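Local coordinates for histidine kinase (Pseudomonas aeruginosa, PDB 7C1I), which probably relays phosphoryl groups between receiver domains in a two-component regulatory system, as a histidine-containing phosphotransfer (HPt) protein, at residues A3-Q15 with G61-G73. Numbering follows the deposited sequence.
Sequences APHLDDRVLASLQ and GGSSNMGAVLLAG
A Schellman motif closes helix 49-65 at Gly-67, and the N-terminal loop with the first turns of helix 8-18 docks against it. Asp-7 N donates to Gly-67 O over 2.8 Å, with an N-H...O angle of 156°, and Leu-6 CA adds a CH...O contact to the same oxygen at 3.2 Å. Gly-67, at positive phi, presents its bare CA to Val-10, whose CG1 lies 3.7 Å from Gly-67 N. Asp-7 also N-caps helix 8-18: its carboxylate, swung anti to the backbone N (chi1 -176°), takes a weak bond from Arg-9 N through OD1.

In the helical bundle of this HPt protein, helices 49-65 and 69-83 form a hairpin, and the short helix 8-18 covers its turn at a steep angle, 77° between the axes of segments 8-15 and 61-65. Leu-11 CD2 sits 3.3 Å from Met-66 O. A bend at chi2 of Met-66 brings SD to 3.6 Å from Leu-14 CD2, the two side chains crossing at about a right angle; Phe-29 of helix 22-45 also touches Met-66.

At the other end, Leu-70 CD1 packs obliquely against Pro-4, 3.8 Å from its CG, and also meets the His-5 imidazole obliquely. His-5 ND1 is hydrogen-bonded to Glu-100 of helix 90-112, while a water donating to His-5 O (2.7 Å) accepts from Leu-71 N, linking the loop to the first turn of helix 69-83.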
ATOM      1  N   ALA A   3      -5.053 -16.545 -16.073  1.00 39.62           N
ATOM      2  CA  ALA A   3      -3.722 -17.105 -15.736  1.00 44.63           C
ATOM      3  C   ALA A   3      -2.762 -15.922 -15.670  1.00 43.27           C
ATOM      4  O   ALA A   3      -3.103 -14.937 -16.321  1.00 39.50           O
ATOM      5  CB  ALA A   3      -3.308 -18.152 -16.740  1.00 48.22           C
ATOM      6  N   PRO A   4      -1.689 -15.911 -14.847  1.00 37.58           N
ATOM      7  CA  PRO A   4      -1.287 -16.998 -13.953  1.00 32.74           C
ATOM      8  C   PRO A   4      -1.979 -17.013 -12.582  1.00 26.75           C
ATOM      9  O   PRO A   4      -1.725 -17.880 -11.764  1.00 28.86           O
ATOM     10  CB  PRO A   4       0.199 -16.706 -13.712  1.00 34.33           C
ATOM     11  CG  PRO A   4       0.260 -15.199 -13.666  1.00 33.81           C
ATOM     12  CD  PRO A   4      -0.697 -14.822 -14.778  1.00 38.91           C
ATOM     13  N   HIS A   5      -2.931 -16.107 -12.335  1.00 22.55           N
ATOM     14  CA  HIS A   5      -3.577 -15.855 -11.019  1.00 20.61           C
ATOM     15  C   HIS A   5      -4.547 -16.995 -10.685  1.00 21.86           C
ATOM     16  O   HIS A   5      -4.737 -17.364  -9.510  1.00 21.73           O
ATOM     17  CB  HIS A   5      -4.329 -14.518 -11.063  1.00 24.12           C
ATOM     18  CG  HIS A   5      -3.417 -13.395 -11.428  1.00 24.58           C
ATOM     19  ND1 HIS A   5      -2.384 -12.944 -10.633  1.00 22.71           N
ATOM     20  CD2 HIS A   5      -3.350 -12.699 -12.583  1.00 28.24           C
ATOM     21  CE1 HIS A   5      -1.634 -12.090 -11.301  1.00 26.44           C
ATOM     22  NE2 HIS A   5      -2.241 -11.903 -12.483  1.00 24.38           N
ATOM     23  N   LEU A   6      -5.252 -17.490 -11.707  1.00 19.82           N
ATOM     24  CA  LEU A   6      -6.244 -18.578 -11.492  1.00 22.55           C
ATOM     25  C   LEU A   6      -5.879 -19.733 -12.429  1.00 25.49           C
ATOM     26  O   LEU A   6      -5.497 -19.482 -13.590  1.00 23.76           O
ATOM     27  CB  LEU A   6      -7.634 -18.028 -11.826  1.00 22.26           C
ATOM     28  CG  LEU A   6      -8.213 -17.023 -10.832  1.00 22.81           C
ATOM     29  CD1 LEU A   6      -9.567 -16.540 -11.330  1.00 26.44           C
ATOM     30  CD2 LEU A   6      -8.335 -17.725  -9.488  1.00 24.34           C
ATOM     31  N   ASP A   7      -5.893 -20.965 -11.910  1.00 22.03           N
ATOM     32  CA  ASP A   7      -5.630 -22.163 -12.753  1.00 22.04           C
ATOM     33  C   ASP A   7      -7.014 -22.601 -13.245  1.00 21.62           C
ATOM     34  O   ASP A   7      -7.866 -23.040 -12.447  1.00 22.18           O
ATOM     35  CB  ASP A   7      -4.948 -23.313 -12.008  1.00 26.14           C
ATOM     36  CG  ASP A   7      -4.609 -24.477 -12.924  1.00 27.94           C
ATOM     37  OD1 ASP A   7      -5.386 -24.727 -13.868  1.00 38.20           O
ATOM     38  OD2 ASP A   7      -3.684 -25.234 -12.574  1.00 38.42           O
ATOM     39  N   ASP A   8      -7.381 -22.200 -14.465  0.58 23.92           N
ATOM     40  CA  ASP A   8      -8.790 -22.202 -14.945  0.58 27.93           C
ATOM     41  C   ASP A   8      -9.391 -23.612 -14.947  0.58 27.05           C
ATOM     42  O   ASP A   8     -10.628 -23.770 -14.892  0.58 28.07           O
ATOM     43  CB  ASP A   8      -9.007 -21.796 -16.405  0.58 32.10           C
ATOM     44  CG  ASP A   8     -10.449 -22.060 -16.801  0.58 42.30           C
ATOM     45  OD1 ASP A   8     -11.369 -21.616 -16.086  0.58 36.19           O
ATOM     46  OD2 ASP A   8     -10.625 -22.839 -17.760  0.58 48.85           O
ATOM     47  N   ARG A   9      -8.476 -24.579 -15.068  0.58 26.44           N
ATOM     48  CA  ARG A   9      -8.930 -25.993 -15.136  0.58 22.50           C
ATOM     49  C   ARG A   9      -9.267 -26.465 -13.718  0.58 23.42           C
ATOM     50  O   ARG A   9     -10.262 -27.217 -13.672  0.58 20.28           O
ATOM     51  CB  ARG A   9      -7.903 -26.890 -15.835  0.58 31.86           C
ATOM     52  CG  ARG A   9      -6.439 -26.678 -15.480  0.58 45.59           C
ATOM     53  CD  ARG A   9      -5.630 -26.094 -16.623  0.58 59.12           C
ATOM     54  NE  ARG A   9      -4.337 -25.555 -16.224  0.58 58.62           N
ATOM     55  CZ  ARG A   9      -3.151 -26.057 -16.550  0.58 73.29           C
ATOM     56  NH1 ARG A   9      -2.046 -25.471 -16.121  0.58 69.75           N
ATOM     57  NH2 ARG A   9      -3.052 -27.137 -17.304  0.58 78.63           N
ATOM     58  N   VAL A  10      -8.502 -26.146 -12.668  1.00 22.72           N
ATOM     59  CA  VAL A  10      -8.996 -26.428 -11.286  1.00 21.09           C
ATOM     60  C   VAL A  10     -10.430 -25.889 -11.255  1.00 18.93           C
ATOM     61  O   VAL A  10     -11.406 -26.485 -10.757  1.00 20.72           O
ATOM     62  CB  VAL A  10      -8.178 -25.835 -10.123  1.00 21.03           C
ATOM     63  CG1 VAL A  10      -8.798 -25.843  -8.734  1.00 18.50           C
ATOM     64  CG2 VAL A  10      -6.765 -26.388 -10.205  1.00 27.24           C
ATOM     65  N   LEU A  11     -10.660 -24.653 -11.710  1.00 18.79           N
ATOM     66  CA  LEU A  11     -12.015 -24.052 -11.591  1.00 16.50           C
ATOM     67  C   LEU A  11     -12.973 -24.706 -12.596  1.00 17.55           C
ATOM     68  O   LEU A  11     -14.150 -24.694 -12.192  1.00 20.69           O
ATOM     69  CB  LEU A  11     -11.949 -22.538 -11.815  1.00 20.51           C
ATOM     70  CG  LEU A  11     -11.343 -21.839 -10.599  1.00 20.98           C
ATOM     71  CD1 LEU A  11     -10.992 -20.415 -11.004  1.00 24.14           C
ATOM     72  CD2 LEU A  11     -12.301 -21.831  -9.418  1.00 22.70           C
ATOM     73  N   ALA A  12     -12.461 -25.139 -13.754  1.00 22.91           N
ATOM     74  CA  ALA A  12     -13.368 -25.727 -14.769  1.00 28.11           C
ATOM     75  C   ALA A  12     -13.900 -27.032 -14.166  1.00 24.27           C
ATOM     76  O   ALA A  12     -15.120 -27.276 -14.245  1.00 22.43           O
ATOM     77  CB  ALA A  12     -12.654 -26.030 -16.063  1.00 28.56           C
ATOM     78  N   SER A  13     -13.015 -27.841 -13.575  1.00 24.12           N
ATOM     79  CA  SER A  13     -13.485 -29.066 -12.876  1.00 21.15           C
ATOM     80  C   SER A  13     -14.467 -28.777 -11.736  1.00 19.76           C
ATOM     81  O   SER A  13     -15.525 -29.397 -11.506  1.00 22.95           O
ATOM     82  CB  SER A  13     -12.236 -29.734 -12.360  1.00 26.03           C
ATOM     83  OG  SER A  13     -12.622 -30.940 -11.718  1.00 25.64           O
ATOM     84  N   LEU A  14     -14.193 -27.775 -10.893  1.00 18.84           N
ATOM     85  CA  LEU A  14     -15.068 -27.406  -9.747  1.00 17.69           C
ATOM     86  C   LEU A  14     -16.455 -26.972 -10.235  1.00 20.12           C
ATOM     87  O   LEU A  14     -17.473 -27.346  -9.624  1.00 22.47           O
ATOM     88  CB  LEU A  14     -14.422 -26.239  -8.994  1.00 20.00           C
ATOM     89  CG  LEU A  14     -15.079 -25.886  -7.661  1.00 22.46           C
ATOM     90  CD1 LEU A  14     -14.997 -27.042  -6.674  1.00 20.10           C
ATOM     91  CD2 LEU A  14     -14.344 -24.678  -7.100  1.00 23.65           C
ATOM     92  N   GLN A  15     -16.546 -26.187 -11.313  0.62 18.82           N
ATOM     93  CA  GLN A  15     -17.898 -25.732 -11.737  0.62 21.97           C
ATOM     94  C   GLN A  15     -18.615 -26.914 -12.397  0.62 24.61           C
ATOM     95  O   GLN A  15     -19.844 -27.018 -12.222  0.62 27.95           O
ATOM     96  CB  GLN A  15     -17.720 -24.493 -12.617  0.62 25.71           C
ATOM     97  CG  GLN A  15     -19.076 -24.088 -13.177  0.62 24.94           C
ATOM     98  CD  GLN A  15     -19.080 -22.853 -14.043  0.62 29.77           C
ATOM     99  OE1 GLN A  15     -20.093 -22.156 -14.066  0.62 31.68           O
ATOM    100  NE2 GLN A  15     -17.950 -22.516 -14.640  0.62 29.26           N
ATOM    101  N   GLY A  61      -4.665 -23.723   1.803  1.00 17.99           N
ATOM    102  CA  GLY A  61      -5.654 -24.709   1.322  1.00 21.73           C
ATOM    103  C   GLY A  61      -6.833 -24.083   0.597  1.00 17.67           C
ATOM    104  O   GLY A  61      -7.261 -24.601  -0.456  1.00 19.39           O
ATOM    105  N   GLY A  62      -7.494 -23.099   1.214  1.00 18.95           N
ATOM    106  CA  GLY A  62      -8.697 -22.492   0.615  1.00 19.62           C
ATOM    107  C   GLY A  62      -8.335 -21.907  -0.739  1.00 18.22           C
ATOM    108  O   GLY A  62      -9.064 -22.069  -1.741  1.00 18.29           O
ATOM    109  N   SER A  63      -7.173 -21.258  -0.864  1.00 16.45           N
ATOM    110  CA  SER A  63      -6.685 -20.662  -2.136  1.00 16.02           C
ATOM    111  C   SER A  63      -6.519 -21.780  -3.171  1.00 16.23           C
ATOM    112  O   SER A  63      -6.958 -21.656  -4.333  1.00 17.25           O
ATOM    113  CB  SER A  63      -5.430 -19.847  -1.942  1.00 15.67           C
ATOM    114  OG  SER A  63      -5.817 -18.773  -1.100  1.00 17.95           O
ATOM    115  N   SER A  64      -5.884 -22.865  -2.716  0.66 16.75           N
ATOM    116  CA  SER A  64      -5.563 -23.993  -3.631  0.66 18.27           C
ATOM    117  C   SER A  64      -6.866 -24.600  -4.166  0.66 16.93           C
ATOM    118  O   SER A  64      -6.878 -24.810  -5.398  0.66 19.18           O
ATOM    119  CB  SER A  64      -4.822 -25.015  -2.806  0.66 17.42           C
ATOM    120  OG  SER A  64      -4.657 -26.160  -3.629  0.66 20.81           O
ATOM    121  N   ASN A  65      -7.896 -24.674  -3.317  1.00 16.84           N
ATOM    122  CA  ASN A  65      -9.190 -25.356  -3.597  1.00 17.47           C
ATOM    123  C   ASN A  65      -9.894 -24.549  -4.693  1.00 21.55           C
ATOM    124  O   ASN A  65     -10.719 -25.072  -5.470  1.00 19.55           O
ATOM    125  CB  ASN A  65     -10.135 -25.442  -2.395  1.00 17.97           C
ATOM    126  CG  ASN A  65      -9.743 -26.309  -1.217  1.00 22.79           C
ATOM    127  OD1 ASN A  65      -8.872 -27.131  -1.494  1.00 22.10           O
ATOM    128  ND2 ASN A  65     -10.427 -26.158  -0.094  1.00 27.13           N
ATOM    129  N   MET A  66      -9.721 -23.223  -4.688  1.00 16.09           N
ATOM    130  CA  MET A  66     -10.349 -22.320  -5.690  1.00 18.21           C
ATOM    131  C   MET A  66      -9.398 -21.912  -6.821  1.00 17.07           C
ATOM    132  O   MET A  66      -9.761 -20.956  -7.539  1.00 18.96           O
ATOM    133  CB  MET A  66     -10.922 -21.095  -4.972  1.00 17.53           C
ATOM    134  CG  MET A  66     -12.057 -21.277  -3.984  1.00 19.19           C
ATOM    135  SD  MET A  66     -13.455 -22.176  -4.709  1.00 22.24           S
ATOM    136  CE  MET A  66     -14.087 -20.852  -5.738  1.00 20.27           C
ATOM    137  N   GLY A  67      -8.246 -22.535  -7.089  1.00 15.76           N
ATOM    138  CA  GLY A  67      -7.335 -22.347  -8.233  1.00 18.19           C
ATOM    139  C   GLY A  67      -6.619 -21.009  -8.150  1.00 17.47           C
ATOM    140  O   GLY A  67      -5.891 -20.766  -9.132  1.00 19.23           O
ATOM    141  N   ALA A  68      -6.565 -20.499  -6.915  1.00 16.09           N
ATOM    142  CA  ALA A  68      -5.823 -19.229  -6.725  1.00 16.20           C
ATOM    143  C   ALA A  68      -4.374 -19.595  -6.389  1.00 15.74           C
ATOM    144  O   ALA A  68      -3.979 -19.501  -5.209  1.00 16.35           O
ATOM    145  CB  ALA A  68      -6.467 -18.298  -5.729  1.00 13.20           C
ATOM    146  N   VAL A  69      -3.547 -20.120  -7.300  0.68 15.75           N
ATOM    147  CA  VAL A  69      -2.264 -20.841  -7.046  0.68 17.15           C
ATOM    148  C   VAL A  69      -1.116 -19.882  -6.709  0.68 16.93           C
ATOM    149  O   VAL A  69      -0.127 -20.192  -6.012  0.68 15.16           O
ATOM    150  CB  VAL A  69      -1.925 -21.802  -8.201  0.68 17.94           C
ATOM    151  CG1 VAL A  69      -3.003 -22.870  -8.317  0.68 18.63           C
ATOM    152  CG2 VAL A  69      -1.798 -21.077  -9.532  0.68 20.48           C
ATOM    153  N   LEU A  70      -1.196 -18.627  -7.164  1.00 19.31           N
ATOM    154  CA  LEU A  70      -0.099 -17.690  -6.800  1.00 19.01           C
ATOM    155  C   LEU A  70      -0.364 -17.268  -5.351  1.00 17.77           C
ATOM    156  O   LEU A  70       0.582 -17.190  -4.544  1.00 18.58           O
ATOM    157  CB  LEU A  70      -0.013 -16.467  -7.718  1.00 21.23           C
ATOM    158  CG  LEU A  70       0.319 -16.817  -9.167  1.00 27.55           C
ATOM    159  CD1 LEU A  70       0.618 -15.515  -9.896  1.00 26.15           C
ATOM    160  CD2 LEU A  70       1.538 -17.716  -9.293  1.00 29.19           C
ATOM    161  N   LEU A  71      -1.624 -16.995  -4.999  1.00 15.63           N
ATOM    162  CA  LEU A  71      -2.049 -16.638  -3.619  1.00 15.45           C
ATOM    163  C   LEU A  71      -1.638 -17.792  -2.699  1.00 17.14           C
ATOM    164  O   LEU A  71      -1.073 -17.534  -1.622  1.00 15.26           O
ATOM    165  CB  LEU A  71      -3.544 -16.310  -3.640  1.00 15.21           C
ATOM    166  CG  LEU A  71      -4.119 -15.946  -2.273  1.00 12.18           C
ATOM    167  CD1 LEU A  71      -3.409 -14.766  -1.622  1.00 15.55           C
ATOM    168  CD2 LEU A  71      -5.595 -15.632  -2.447  1.00 16.41           C
ATOM    169  N   ALA A  72      -1.918 -19.022  -3.143  1.00 15.00           N
ATOM    170  CA  ALA A  72      -1.591 -20.163  -2.255  1.00 16.12           C
ATOM    171  C   ALA A  72      -0.075 -20.247  -2.043  1.00 17.19           C
ATOM    172  O   ALA A  72       0.309 -20.579  -0.902  1.00 16.89           O
ATOM    173  CB  ALA A  72      -2.114 -21.411  -2.925  1.00 15.74           C
ATOM    174  N   GLY A  73       0.734 -19.850  -3.030  1.00 17.51           N
ATOM    175  CA  GLY A  73       2.209 -19.855  -2.968  1.00 17.87           C
ATOM    176  C   GLY A  73       2.694 -18.883  -1.906  1.00 20.65           C
ATOM    177  O   GLY A  73       3.513 -19.203  -1.023  1.00 19.15           O
TER
HETATM  178  O   HOH W   1      -3.546 -16.469  -7.234  1.00 16.97           O